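Local coordinates for DUF2787 domain-containing protein (Vibrio cholerae, PDB 2V1L) that is of unknown function but is encoded on a Vibrio cholerae pathogenicity island and shares its fold with the human p32 protein, at residues L94-Q99 against Q124-N129; G101-A106 against N111-N116; H58-A63 against S128-Y133; L64-S67 against Q71-I74. One frame throughout, in Å; residues are numbered along the deposited sequence.

Interaction 1. Residues L94-Q99 against Q124-N129; sequences LDFDFQ and QLWESN
Trp-126 reaches out from its helix to meet two side chains of the strand region, Phe-96 and Leu-94, and it gives up more surface here than either of them. The ring of Phe-96 approaches with one corner, CE2, which sits 4.1 Å from Trp-126 CG and lies 3.9 Å above the indole plane, displaced toward the rim. Seen from the phenylalanine, the same indole carbon is at the ring edge, close to the ring plane. The two make an oblique aromatic pair, with planes inclined at 55° and the phenyl and five-membered ring centroids 5.8 Å apart; the side chains come from facing elements and pass alongside one another. Trp-126 gets there because its CG stands anti to the backbone N (chi1 177°), which carries the indole out from the helix to the sheet.

This is the helix-on-sheet layer of the fold: helix 117-135 lies against one face of a curved antiparallel sheet, and the nearest CA atoms, those of Leu-94 and Trp-126, are 8.6 Å apart. Leu-94, at the corner the chain turns beside strand 95-97, adds its CD1 methyl 4.2 Å from Trp-126 CD1, on the pyrrole part of the indole. The contact is wholly apolar. Around it the aromatic cluster goes on: Tyr-123 meets Phe-96 edge-to-face, Phe-130 lies nearly parallel to Trp-126 one helical turn on, and Phe-17 of helix 15-29 also packs on the indole.

Interaction 2. Residues G101-A106 against N111-N116; sequences GDFFTA and NPIVGN
A proline occupies a strand position opposite Asp-102. Pro-112 and Asp-102 form a non-hydrogen-bonded antiparallel pair with CA atoms only 4.3 Å apart, a position where the missing N-H of proline costs no bond. The bonds fall on the neighbours instead. Phe-103 and Asn-111 make the hydrogen-bonded pair, with Phe-103 N giving to Asn-111 O at 2.9 Å and Asn-111 N giving to Phe-103 O at 3.2 Å. Beyond the proline, Ile-113 N reaches Gly-101 O at 2.9 Å.

Phe-103 makes the largest single contribution to the buried surface. Its CG sits between the backbone N and the carbonyl carbon (chi1 76°), which swings the ring back over the partner strand: CE1 lies 3.6 Å from Asn-111 CB, and Pro-112 O and Asn-116 ND2 stand at the ring edge, near its plane. Ile-113 folds back against the 101-106 backbone, its CG1 4.0 Å from Phe-103 CB and its CD1 3.3 Å from Asp-102 O.

Gly-101 and Asp-102 together face Asp-97 as a G1 beta bulge, with Gly-101 at the positive phi (78°) of that motif. At the other end, Asn-116 takes the N-cap position of helix 117-135, its OD1 making weak bonds to Asp-118 N and Ala-119 N. Phe-103 shares its sheet face with Asn-111 and joins the hairpin to that helix through Ala-119 and Leu-122. Three backbone bonds thus set the register, while a face of mixed apolar and amide character packs on the helix.

Interaction 3. Residues H58-A63 against S128-Y133; sequences HPVEIA and SNFLAY
Everything that touches between these segments is hydrocarbon: Val-60 and Ile-62 from the strand, Phe-130 from the helix. Val-60 meets the ring with both methyls. Its CG2 is 4.0 Å from Phe-130 CD1, and CG1 lies equally near, 4.0 Å from Phe-130 CE1; the two methyls come from the same side of the ring, near its CD1 and CE1 atoms. Ile-62, two residues on and directed to the same side of the strand, reaches Phe-130 from the facing side with CD1, 4.1 Å from Phe-130 CZ. Both approaches are oblique to the ring.

Like Trp-126 one turn earlier, Phe-130 holds its CG anti to the backbone N (chi1 177°), projecting the ring from helix 117-135 onto the middle of the antiparallel sheet, where the helix spans several strands. The CA atoms of Val-60 and Phe-130, the nearest across the contact, are 8.8 Å apart.

Other parts of the fold also pack on this ring: Phe-45 of strand 41-46 edge-to-face, and Phe-17 and Leu-20 of helix 15-29. Glu-61, between the two strand residues, is turned elsewhere, its OE2 hydrogen-bonded to Tyr-76 OH.

Interaction 4. Residues L64-S67 against Q71-I74; sequences LSQS and QWCI
The turn end of the beta hairpin formed by strands 60-66 and 72-82 is held here by regular antiparallel pairing and by an indole folded over the neighbouring strand. Ser-65 and Cys-73 are the hydrogen-bonded pair: Ser-65 N gives to Cys-73 O at 3.1 Å, and Cys-73 N gives to Ser-65 O at 3.0 Å. Leu-64 with Ile-74 and Gln-66 with Trp-72 flank it as non-hydrogen-bonded pairs.

On the face carrying those four side chains, the Gln-66 chain runs along the indole of Trp-72 in the same direction. Gln-66 CG sits over the six-membered ring, 3.6 Å from its centroid and 27° off the normal, a CH-pi contact. Trp-72 has its CG beside the backbone N (chi1 -70°), which brings the indole across to strand 60-66, where CE3 is 3.8 Å from Leu-64 CB. This is also the sheet face that helix 15-29 covers, its Leu-25 touching both Leu-64 and Trp-72. Further in, Leu-64 CD2 packs 3.9 Å from Ile-74 CB.

The other face carries Ser-65 and Cys-73, with Ser-65 OG 4.3 Å from Cys-73 CB. In the turn, Ser-67 OG is hydrogen-bonded to Asp-69 OD1.

Overall arrangement
All four contacts belong to one curved antiparallel sheet and the helices packed on it. Interactions 1 and 3 use successive turns of helix 117-135, their centres 8 Å apart, and join where Trp-126 CZ2 lies 4.0 Å from Val-60 CG1. Interaction 2 extends the sheet from strand 95-97: Asp-95 O is 2.8 Å from Phe-104 N, a probable hydrogen bond, and its second strand leads into the same helix. Interaction 4 continues strand 60-66 of interaction 3 to the hairpin turn, with Ile-62 CG2 3.9 Å from Ile-74 CD1. Interactions 2 and 4 do not touch; their centres are about 20 Å apart.

Interaction 1. Residues L94-Q99 against Q124-N129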
loop_
_atom_site.group_PDB
_atom_site.type_symbol
_atom_site.label_atom_id
_atom_site.label_comp_id
_atom_site.label_asym_id
_atom_site.label_seq_id
_atom_site.Cartn_x
_atom_site.Cartn_y
_atom_site.Cartn_z
ATOM N N LEU A 94 1.758 -7.701 -4.825
ATOM C CA LEU A 94 2.608 -7.509 -3.671
ATOM C C LEU A 94 1.664 -7.229 -2.520
ATOM O O LEU A 94 0.692 -6.491 -2.687
ATOM C CB LEU A 94 3.471 -6.266 -3.832
ATOM C CG LEU A 94 4.666 -6.257 -4.791
ATOM C CD1 LEU A 94 4.356 -5.447 -6.002
ATOM C CD2 LEU A 94 5.843 -5.589 -4.047
ATOM N N ASP A 95 1.966 -7.772 -1.367
ATOM C CA ASP A 95 1.126 -7.560 -0.180
ATOM C C ASP A 95 2.052 -7.420 1.026
ATOM O O ASP A 95 2.966 -8.227 1.198
ATOM C CB ASP A 95 0.157 -8.737 0.009
ATOM C CG ASP A 95 -0.810 -8.518 1.163
ATOM O OD1 ASP A 95 -1.646 -7.581 1.113
ATOM O OD2 ASP A 95 -0.728 -9.292 2.126
ATOM N N PHE A 96 1.855 -6.378 1.826
ATOM C CA PHE A 96 2.617 -6.216 3.057
ATOM C C PHE A 96 1.593 -6.234 4.165
ATOM O O PHE A 96 0.817 -5.324 4.273
ATOM C CB PHE A 96 3.425 -4.900 3.061
ATOM C CG PHE A 96 4.391 -4.789 1.906
ATOM C CD1 PHE A 96 5.616 -5.461 1.942
ATOM C CD2 PHE A 96 4.055 -4.051 0.763
ATOM C CE1 PHE A 96 6.516 -5.381 0.834
ATOM C CE2 PHE A 96 4.946 -3.949 -0.331
ATOM C CZ PHE A 96 6.164 -4.637 -0.290
ATOM N N ASP A 97 1.561 -7.297 4.953
ATOM C CA ASP A 97 0.491 -7.458 5.943
ATOM C C ASP A 97 1.068 -7.209 7.340
ATOM O O ASP A 97 1.776 -8.045 7.892
ATOM C CB ASP A 97 -0.141 -8.858 5.819
ATOM C CG ASP A 97 -1.410 -9.020 6.674
ATOM O OD1 ASP A 97 -1.505 -8.423 7.770
ATOM O OD2 ASP A 97 -2.318 -9.755 6.247
ATOM N N PHE A 98 0.798 -6.027 7.891
ATOM C CA PHE A 98 1.437 -5.631 9.148
ATOM C C PHE A 98 0.747 -6.280 10.374
ATOM O O PHE A 98 1.422 -6.674 11.317
ATOM C CB PHE A 98 1.565 -4.086 9.241
ATOM C CG PHE A 98 2.362 -3.486 8.098
ATOM C CD1 PHE A 98 3.732 -3.648 8.036
ATOM C CD2 PHE A 98 1.727 -2.818 7.068
ATOM C CE1 PHE A 98 4.460 -3.136 6.980
ATOM C CE2 PHE A 98 2.445 -2.299 6.011
ATOM C CZ PHE A 98 3.813 -2.460 5.964
ATOM N N GLN A 99 -0.578 -6.399 10.327
ATOM C CA GLN A 99 -1.363 -7.156 11.310
ATOM C C GLN A 99 -0.751 -8.525 11.585
ATOM O O GLN A 99 -0.625 -8.952 12.731
ATOM C CB GLN A 99 -2.789 -7.381 10.791
ATOM C CG GLN A 99 -3.696 -6.178 10.798
ATOM C CD GLN A 99 -5.081 -6.430 10.145
ATOM O OE1 GLN A 99 -5.204 -7.088 9.093
ATOM N NE2 GLN A 99 -6.120 -5.885 10.764
ATOM N N GLN A 124 11.047 -0.992 0.033
ATOM C CA GLN A 124 11.643 0.300 -0.281
ATOM C C GLN A 124 11.480 0.653 -1.746
ATOM O O GLN A 124 11.234 1.798 -2.067
ATOM C CB GLN A 124 13.139 0.283 0.054
ATOM C CG GLN A 124 13.400 0.335 1.558
ATOM C CD GLN A 124 14.878 0.311 1.818
ATOM O OE1 GLN A 124 15.635 -0.362 1.101
ATOM N NE2 GLN A 124 15.313 1.080 2.812
ATOM N N LEU A 125 11.672 -0.327 -2.607
ATOM C CA LEU A 125 11.446 -0.152 -4.025
ATOM C C LEU A 125 9.997 0.080 -4.343
ATOM O O LEU A 125 9.696 0.993 -5.073
ATOM C CB LEU A 125 11.980 -1.337 -4.838
ATOM C CG LEU A 125 13.497 -1.455 -4.880
ATOM C CD1 LEU A 125 13.891 -2.929 -5.139
ATOM C CD2 LEU A 125 14.109 -0.566 -5.947
ATOM N N TRP A 126 9.106 -0.770 -3.823
ATOM C CA TRP A 126 7.666 -0.560 -3.998
ATOM C C TRP A 126 7.248 0.864 -3.582
ATOM O O TRP A 126 6.489 1.547 -4.311
ATOM C CB TRP A 126 6.830 -1.564 -3.167
ATOM C CG TRP A 126 5.388 -1.235 -3.332
ATOM C CD1 TRP A 126 4.605 -1.578 -4.383
ATOM C CD2 TRP A 126 4.592 -0.390 -2.485
ATOM N NE1 TRP A 126 3.351 -1.035 -4.229
ATOM C CE2 TRP A 126 3.317 -0.302 -3.071
ATOM C CE3 TRP A 126 4.822 0.267 -1.274
ATOM C CZ2 TRP A 126 2.277 0.419 -2.489
ATOM C CZ3 TRP A 126 3.792 1.014 -0.703
ATOM C CH2 TRP A 126 2.536 1.079 -1.315
ATOM N N GLU A 127 7.690 1.292 -2.401
ATOM C CA GLU A 127 7.232 2.578 -1.851
ATOM C C GLU A 127 7.750 3.805 -2.609
ATOM O O GLU A 127 7.032 4.777 -2.749
ATOM C CB GLU A 127 7.620 2.710 -0.377
ATOM C CG GLU A 127 6.934 3.889 0.351
ATOM C CD GLU A 127 7.678 4.290 1.625
ATOM O OE1 GLU A 127 7.189 3.995 2.739
ATOM O OE2 GLU A 127 8.766 4.888 1.504
ATOM N N SER A 128 9.003 3.757 -3.046
ATOM C CA SER A 128 9.626 4.778 -3.921
ATOM C C SER A 128 8.864 4.922 -5.270
ATOM O O SER A 128 8.559 6.026 -5.754
ATOM C CB SER A 128 11.113 4.373 -4.134
ATOM O OG SER A 128 11.667 4.971 -5.302
ATOM N N ASN A 129 8.505 3.788 -5.852
ATOM C CA ASN A 129 7.652 3.761 -7.044
ATOM C C ASN A 129 6.274 4.379 -6.767
ATOM O O ASN A 129 5.842 5.314 -7.441
ATOM C CB ASN A 129 7.506 2.312 -7.533
ATOM C CG ASN A 129 8.758 1.786 -8.236
ATOM O OD1 ASN A 129 8.830 0.602 -8.587
ATOM N ND2 ASN A 129 9.737 2.655 -8.458
#

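Interaction 2. Residues G101-A106 against N111-N116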
loop_
_atom_site.group_PDB
_atom_site.type_symbol
_atom_site.label_atom_id
_atom_site.label_comp_id
_atom_site.label_asym_id
_atom_site.label_seq_id
_atom_site.Cartn_x
_atom_site.Cartn_y
_atom_site.Cartn_z
ATOM N N GLY A 101 2.288 -9.732 10.157
ATOM C CA GLY A 101 3.742 -9.798 10.064
ATOM C C GLY A 101 4.289 -10.556 8.863
ATOM O O GLY A 101 5.407 -11.042 8.906
ATOM N N ASP A 102 3.517 -10.645 7.785
ATOM C CA ASP A 102 3.956 -11.356 6.561
ATOM C C ASP A 102 3.930 -10.467 5.323
ATOM O O ASP A 102 3.147 -9.528 5.252
ATOM C CB ASP A 102 3.042 -12.542 6.256
ATOM C CG ASP A 102 3.197 -13.692 7.243
ATOM O OD1 ASP A 102 4.330 -14.070 7.615
ATOM O OD2 ASP A 102 2.145 -14.228 7.623
ATOM N N PHE A 103 4.761 -10.806 4.341
ATOM C CA PHE A 103 4.678 -10.184 3.015
ATOM C C PHE A 103 4.473 -11.266 1.971
ATOM O O PHE A 103 4.840 -12.428 2.188
ATOM C CB PHE A 103 5.897 -9.270 2.692
ATOM C CG PHE A 103 7.156 -10.009 2.339
ATOM C CD1 PHE A 103 7.997 -10.519 3.348
ATOM C CD2 PHE A 103 7.508 -10.225 1.003
ATOM C CE1 PHE A 103 9.178 -11.214 3.021
ATOM C CE2 PHE A 103 8.684 -10.936 0.666
ATOM C CZ PHE A 103 9.513 -11.427 1.683
ATOM N N PHE A 104 3.888 -10.878 0.847
ATOM C CA PHE A 104 3.684 -11.762 -0.271
ATOM C C PHE A 104 4.151 -11.168 -1.603
ATOM O O PHE A 104 3.917 -9.990 -1.900
ATOM C CB PHE A 104 2.195 -12.073 -0.398
ATOM C CG PHE A 104 1.856 -12.921 -1.559
ATOM C CD1 PHE A 104 1.900 -14.309 -1.454
ATOM C CD2 PHE A 104 1.460 -12.356 -2.749
ATOM C CE1 PHE A 104 1.565 -15.099 -2.537
ATOM C CE2 PHE A 104 1.153 -13.141 -3.839
ATOM C CZ PHE A 104 1.191 -14.517 -3.735
ATOM N N THR A 105 4.743 -12.033 -2.411
ATOM C CA THR A 105 4.951 -11.786 -3.805
ATOM C C THR A 105 4.599 -13.072 -4.562
ATOM O O THR A 105 4.672 -14.144 -3.983
ATOM C CB THR A 105 6.430 -11.394 -3.989
ATOM O OG1 THR A 105 6.537 -9.963 -3.956
ATOM C CG2 THR A 105 7.020 -11.959 -5.209
ATOM N N ALA A 106 4.248 -12.975 -5.846
ATOM C CA ALA A 106 3.930 -14.173 -6.614
ATOM C C ALA A 106 5.124 -15.134 -6.702
ATOM O O ALA A 106 4.933 -16.351 -6.735
ATOM C CB ALA A 106 3.383 -13.817 -8.000
ATOM N N ASN A 111 6.316 -14.895 3.481
ATOM C CA ASN A 111 7.478 -14.901 4.367
ATOM C C ASN A 111 7.332 -13.822 5.442
ATOM O O ASN A 111 6.659 -12.819 5.233
ATOM C CB ASN A 111 8.782 -14.740 3.588
ATOM C CG ASN A 111 9.211 -16.029 2.890
ATOM O OD1 ASN A 111 9.549 -17.028 3.544
ATOM N ND2 ASN A 111 9.192 -16.014 1.563
ATOM N N PRO A 112 7.904 -14.060 6.623
ATOM C CA PRO A 112 7.740 -13.059 7.658
ATOM C C PRO A 112 8.577 -11.825 7.377
ATOM O O PRO A 112 9.603 -11.895 6.692
ATOM C CB PRO A 112 8.210 -13.784 8.935
ATOM C CG PRO A 112 8.308 -15.269 8.553
ATOM C CD PRO A 112 8.667 -15.231 7.099
ATOM N N ILE A 113 8.129 -10.695 7.904
ATOM C CA ILE A 113 8.760 -9.409 7.633
ATOM C C ILE A 113 9.970 -9.093 8.560
ATOM O O ILE A 113 11.027 -8.658 8.091
ATOM C CB ILE A 113 7.691 -8.312 7.733
ATOM C CG1 ILE A 113 6.777 -8.331 6.497
ATOM C CG2 ILE A 113 8.318 -6.951 7.978
ATOM C CD1 ILE A 113 5.429 -7.612 6.711
ATOM N N VAL A 114 9.806 -9.348 9.860
ATOM C CA VAL A 114 10.682 -8.816 10.933
ATOM C C VAL A 114 12.160 -8.515 10.591
ATOM O O VAL A 114 12.508 -7.347 10.305
ATOM C CB VAL A 114 10.518 -9.617 12.257
ATOM C CG1 VAL A 114 11.702 -9.400 13.212
ATOM C CG2 VAL A 114 9.231 -9.201 12.942
ATOM N N GLY A 115 13.020 -9.532 10.610
ATOM C CA GLY A 115 14.465 -9.318 10.374
ATOM C C GLY A 115 14.837 -9.788 8.982
ATOM O O GLY A 115 15.954 -10.258 8.742
ATOM N N ASN A 116 13.885 -9.638 8.062
ATOM C CA ASN A 116 13.973 -10.214 6.733
ATOM C C ASN A 116 14.360 -9.168 5.678
ATOM O O ASN A 116 13.731 -8.113 5.563
ATOM C CB ASN A 116 12.648 -10.925 6.403
ATOM C CG ASN A 116 12.670 -11.626 5.070
ATOM O OD1 ASN A 116 13.290 -11.157 4.128
ATOM N ND2 ASN A 116 11.959 -12.744 4.976
#

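Interaction 3. Residues H58-A63 against S128-Y133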
loop_
_atom_site.group_PDB
_atom_site.type_symbol
_atom_site.label_atom_id
_atom_site.label_comp_id
_atom_site.label_asym_id
_atom_site.label_seq_id
_atom_site.Cartn_x
_atom_site.Cartn_y
_atom_site.Cartn_z
ATOM N N HIS A 58 -0.848 -0.269 -11.341
ATOM C CA HIS A 58 -1.553 -1.279 -10.531
ATOM C C HIS A 58 -2.385 -0.580 -9.496
ATOM O O HIS A 58 -1.913 0.384 -8.875
ATOM C CB HIS A 58 -0.581 -2.222 -9.796
ATOM C CG HIS A 58 0.272 -3.077 -10.681
ATOM N ND1 HIS A 58 1.262 -3.898 -10.177
ATOM C CD2 HIS A 58 0.310 -3.227 -12.027
ATOM C CE1 HIS A 58 1.870 -4.522 -11.173
ATOM N NE2 HIS A 58 1.306 -4.139 -12.306
ATOM N N PRO A 59 -3.616 -1.071 -9.248
ATOM C CA PRO A 59 -4.384 -0.510 -8.128
ATOM C C PRO A 59 -3.708 -0.816 -6.808
ATOM O O PRO A 59 -3.056 -1.830 -6.690
ATOM C CB PRO A 59 -5.730 -1.267 -8.181
ATOM C CG PRO A 59 -5.748 -1.944 -9.460
ATOM C CD PRO A 59 -4.358 -2.125 -9.968
ATOM N N VAL A 60 -3.888 0.043 -5.813
ATOM C CA VAL A 60 -3.307 -0.181 -4.517
ATOM C C VAL A 60 -4.396 0.022 -3.486
ATOM O O VAL A 60 -5.192 0.947 -3.602
ATOM C CB VAL A 60 -2.135 0.786 -4.243
ATOM C CG1 VAL A 60 -1.737 0.741 -2.837
ATOM C CG2 VAL A 60 -0.922 0.493 -5.172
ATOM N N GLU A 61 -4.411 -0.853 -2.479
ATOM C CA GLU A 61 -5.258 -0.731 -1.293
ATOM C C GLU A 61 -4.428 -0.662 -0.019
ATOM O O GLU A 61 -3.505 -1.458 0.182
ATOM C CB GLU A 61 -6.247 -1.914 -1.218
ATOM C CG GLU A 61 -7.219 -1.824 -0.052
ATOM C CD GLU A 61 -8.273 -2.923 -0.053
ATOM O OE1 GLU A 61 -8.999 -3.065 -1.060
ATOM O OE2 GLU A 61 -8.388 -3.631 0.983
ATOM N N ILE A 62 -4.756 0.295 0.844
ATOM C CA ILE A 62 -4.101 0.436 2.125
ATOM C C ILE A 62 -5.149 0.485 3.240
ATOM O O ILE A 62 -6.136 1.201 3.120
ATOM C CB ILE A 62 -3.202 1.709 2.187
ATOM C CG1 ILE A 62 -2.129 1.662 1.091
ATOM C CG2 ILE A 62 -2.577 1.830 3.595
ATOM C CD1 ILE A 62 -1.615 3.033 0.594
ATOM N N ALA A 63 -4.919 -0.264 4.322
ATOM C CA ALA A 63 -5.850 -0.300 5.454
ATOM C C ALA A 63 -5.266 0.188 6.753
ATOM O O ALA A 63 -4.173 -0.209 7.181
ATOM C CB ALA A 63 -6.433 -1.694 5.648
ATOM N N SER A 128 9.003 3.757 -3.046
ATOM C CA SER A 128 9.626 4.778 -3.921
ATOM C C SER A 128 8.864 4.922 -5.270
ATOM O O SER A 128 8.559 6.026 -5.754
ATOM C CB SER A 128 11.113 4.373 -4.134
ATOM O OG SER A 128 11.667 4.971 -5.302
ATOM N N ASN A 129 8.505 3.788 -5.852
ATOM C CA ASN A 129 7.652 3.761 -7.044
ATOM C C ASN A 129 6.274 4.379 -6.767
ATOM O O ASN A 129 5.842 5.314 -7.441
ATOM C CB ASN A 129 7.506 2.312 -7.533
ATOM C CG ASN A 129 8.758 1.786 -8.236
ATOM O OD1 ASN A 129 8.830 0.602 -8.587
ATOM N ND2 ASN A 129 9.737 2.655 -8.458
ATOM N N PHE A 130 5.573 3.854 -5.777
ATOM C CA PHE A 130 4.222 4.337 -5.432
ATOM C C PHE A 130 4.180 5.842 -5.164
ATOM O O PHE A 130 3.303 6.540 -5.662
ATOM C CB PHE A 130 3.680 3.574 -4.229
ATOM C CG PHE A 130 2.321 4.043 -3.761
ATOM C CD1 PHE A 130 1.181 3.773 -4.507
ATOM C CD2 PHE A 130 2.191 4.700 -2.540
ATOM C CE1 PHE A 130 -0.096 4.199 -4.051
ATOM C CE2 PHE A 130 0.920 5.109 -2.069
ATOM C CZ PHE A 130 -0.218 4.852 -2.829
ATOM N N LEU A 131 5.126 6.332 -4.379
ATOM C CA LEU A 131 5.239 7.782 -4.126
ATOM C C LEU A 131 5.494 8.626 -5.386
ATOM O O LEU A 131 4.895 9.694 -5.534
ATOM C CB LEU A 131 6.274 8.103 -3.018
ATOM C CG LEU A 131 5.832 7.616 -1.629
ATOM C CD1 LEU A 131 6.931 7.797 -0.587
ATOM C CD2 LEU A 131 4.498 8.285 -1.175
ATOM N N ALA A 132 6.320 8.126 -6.306
ATOM C CA ALA A 132 6.459 8.764 -7.622
ATOM C C ALA A 132 5.137 8.840 -8.396
ATOM O O ALA A 132 4.810 9.884 -8.990
ATOM C CB ALA A 132 7.543 8.103 -8.457
ATOM N N TYR A 133 4.393 7.742 -8.396
ATOM C CA TYR A 133 3.108 7.633 -9.100
ATOM C C TYR A 133 2.100 8.619 -8.545
ATOM O O TYR A 133 1.463 9.333 -9.292
ATOM C CB TYR A 133 2.501 6.227 -8.917
ATOM C CG TYR A 133 3.348 5.092 -9.450
ATOM C CD1 TYR A 133 4.358 5.321 -10.371
ATOM C CD2 TYR A 133 3.130 3.761 -9.005
ATOM C CE1 TYR A 133 5.142 4.275 -10.860
ATOM C CE2 TYR A 133 3.904 2.705 -9.490
ATOM C CZ TYR A 133 4.896 2.972 -10.404
ATOM O OH TYR A 133 5.669 1.943 -10.862
#

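Interaction 4. Residues L64-S67 against Q71-I74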
loop_
_atom_site.group_PDB
_atom_site.type_symbol
_atom_site.label_atom_id
_atom_site.label_comp_id
_atom_site.label_asym_id
_atom_site.label_seq_id
_atom_site.Cartn_x
_atom_site.Cartn_y
_atom_site.Cartn_z
ATOM N N LEU A 64 -6.048 1.030 7.410
ATOM C CA LEU A 64 -5.633 1.656 8.649
ATOM C C LEU A 64 -6.760 1.527 9.656
ATOM O O LEU A 64 -7.935 1.603 9.299
ATOM C CB LEU A 64 -5.340 3.151 8.405
ATOM C CG LEU A 64 -4.465 3.601 7.228
ATOM C CD1 LEU A 64 -4.672 5.077 6.962
ATOM C CD2 LEU A 64 -3.013 3.344 7.511
ATOM N N SER A 65 -6.401 1.341 10.916
ATOM C CA SER A 65 -7.370 1.405 11.997
ATOM C C SER A 65 -6.878 2.393 13.046
ATOM O O SER A 65 -5.668 2.570 13.222
ATOM C CB SER A 65 -7.566 0.031 12.617
ATOM O OG SER A 65 -6.415 -0.331 13.353
ATOM N N GLN A 66 -7.831 3.032 13.725
ATOM C CA GLN A 66 -7.563 4.046 14.758
ATOM C C GLN A 66 -7.341 3.360 16.103
ATOM O O GLN A 66 -8.258 2.728 16.644
ATOM C CB GLN A 66 -8.747 5.025 14.868
ATOM C CG GLN A 66 -9.792 4.890 13.729
ATOM C CD GLN A 66 -11.137 5.565 14.022
ATOM O OE1 GLN A 66 -11.188 6.711 14.490
ATOM N NE2 GLN A 66 -12.232 4.857 13.729
ATOM N N SER A 67 -6.133 3.494 16.648
ATOM C CA SER A 67 -5.778 2.829 17.903
ATOM C C SER A 67 -6.577 3.323 19.112
ATOM O O SER A 67 -7.314 4.318 19.028
ATOM C CB SER A 67 -4.279 2.965 18.176
ATOM O OG SER A 67 -3.918 2.385 19.422
ATOM N N GLN A 71 -3.437 7.152 18.092
ATOM C CA GLN A 71 -2.631 7.141 16.857
ATOM C C GLN A 71 -2.936 5.968 15.914
ATOM O O GLN A 71 -3.208 4.860 16.376
ATOM C CB GLN A 71 -1.128 7.198 17.179
ATOM C CG GLN A 71 -0.502 5.901 17.673
ATOM C CD GLN A 71 1.020 5.981 17.754
ATOM O OE1 GLN A 71 1.593 7.043 18.021
ATOM N NE2 GLN A 71 1.682 4.851 17.527
ATOM N N TRP A 72 -2.852 6.226 14.601
ATOM C CA TRP A 72 -3.275 5.278 13.557
ATOM C C TRP A 72 -2.264 4.166 13.295
ATOM O O TRP A 72 -1.062 4.346 13.480
ATOM C CB TRP A 72 -3.577 6.009 12.253
ATOM C CG TRP A 72 -4.823 6.856 12.294
ATOM C CD1 TRP A 72 -4.937 8.114 12.816
ATOM C CD2 TRP A 72 -6.124 6.515 11.783
ATOM N NE1 TRP A 72 -6.225 8.576 12.668
ATOM C CE2 TRP A 72 -6.975 7.616 12.040
ATOM C CE3 TRP A 72 -6.656 5.387 11.138
ATOM C CZ2 TRP A 72 -8.330 7.626 11.673
ATOM C CZ3 TRP A 72 -8.014 5.396 10.770
ATOM C CH2 TRP A 72 -8.829 6.511 11.038
ATOM N N CYS A 73 -2.767 3.012 12.870
ATOM C CA CYS A 73 -1.922 1.855 12.576
ATOM C C CYS A 73 -2.134 1.407 11.134
ATOM O O CYS A 73 -3.272 1.281 10.690
ATOM C CB CYS A 73 -2.270 0.710 13.519
ATOM S SG CYS A 73 -2.317 1.224 15.267
ATOM N N ILE A 74 -1.044 1.190 10.405
ATOM C CA ILE A 74 -1.142 0.649 9.045
ATOM C C ILE A 74 -1.334 -0.862 9.130
ATOM O O ILE A 74 -0.497 -1.570 9.680
ATOM C CB ILE A 74 0.073 1.025 8.157
ATOM C CG1 ILE A 74 -0.113 0.518 6.728
ATOM C CG2 ILE A 74 1.360 0.450 8.710
ATOM C CD1 ILE A 74 0.639 1.330 5.753
#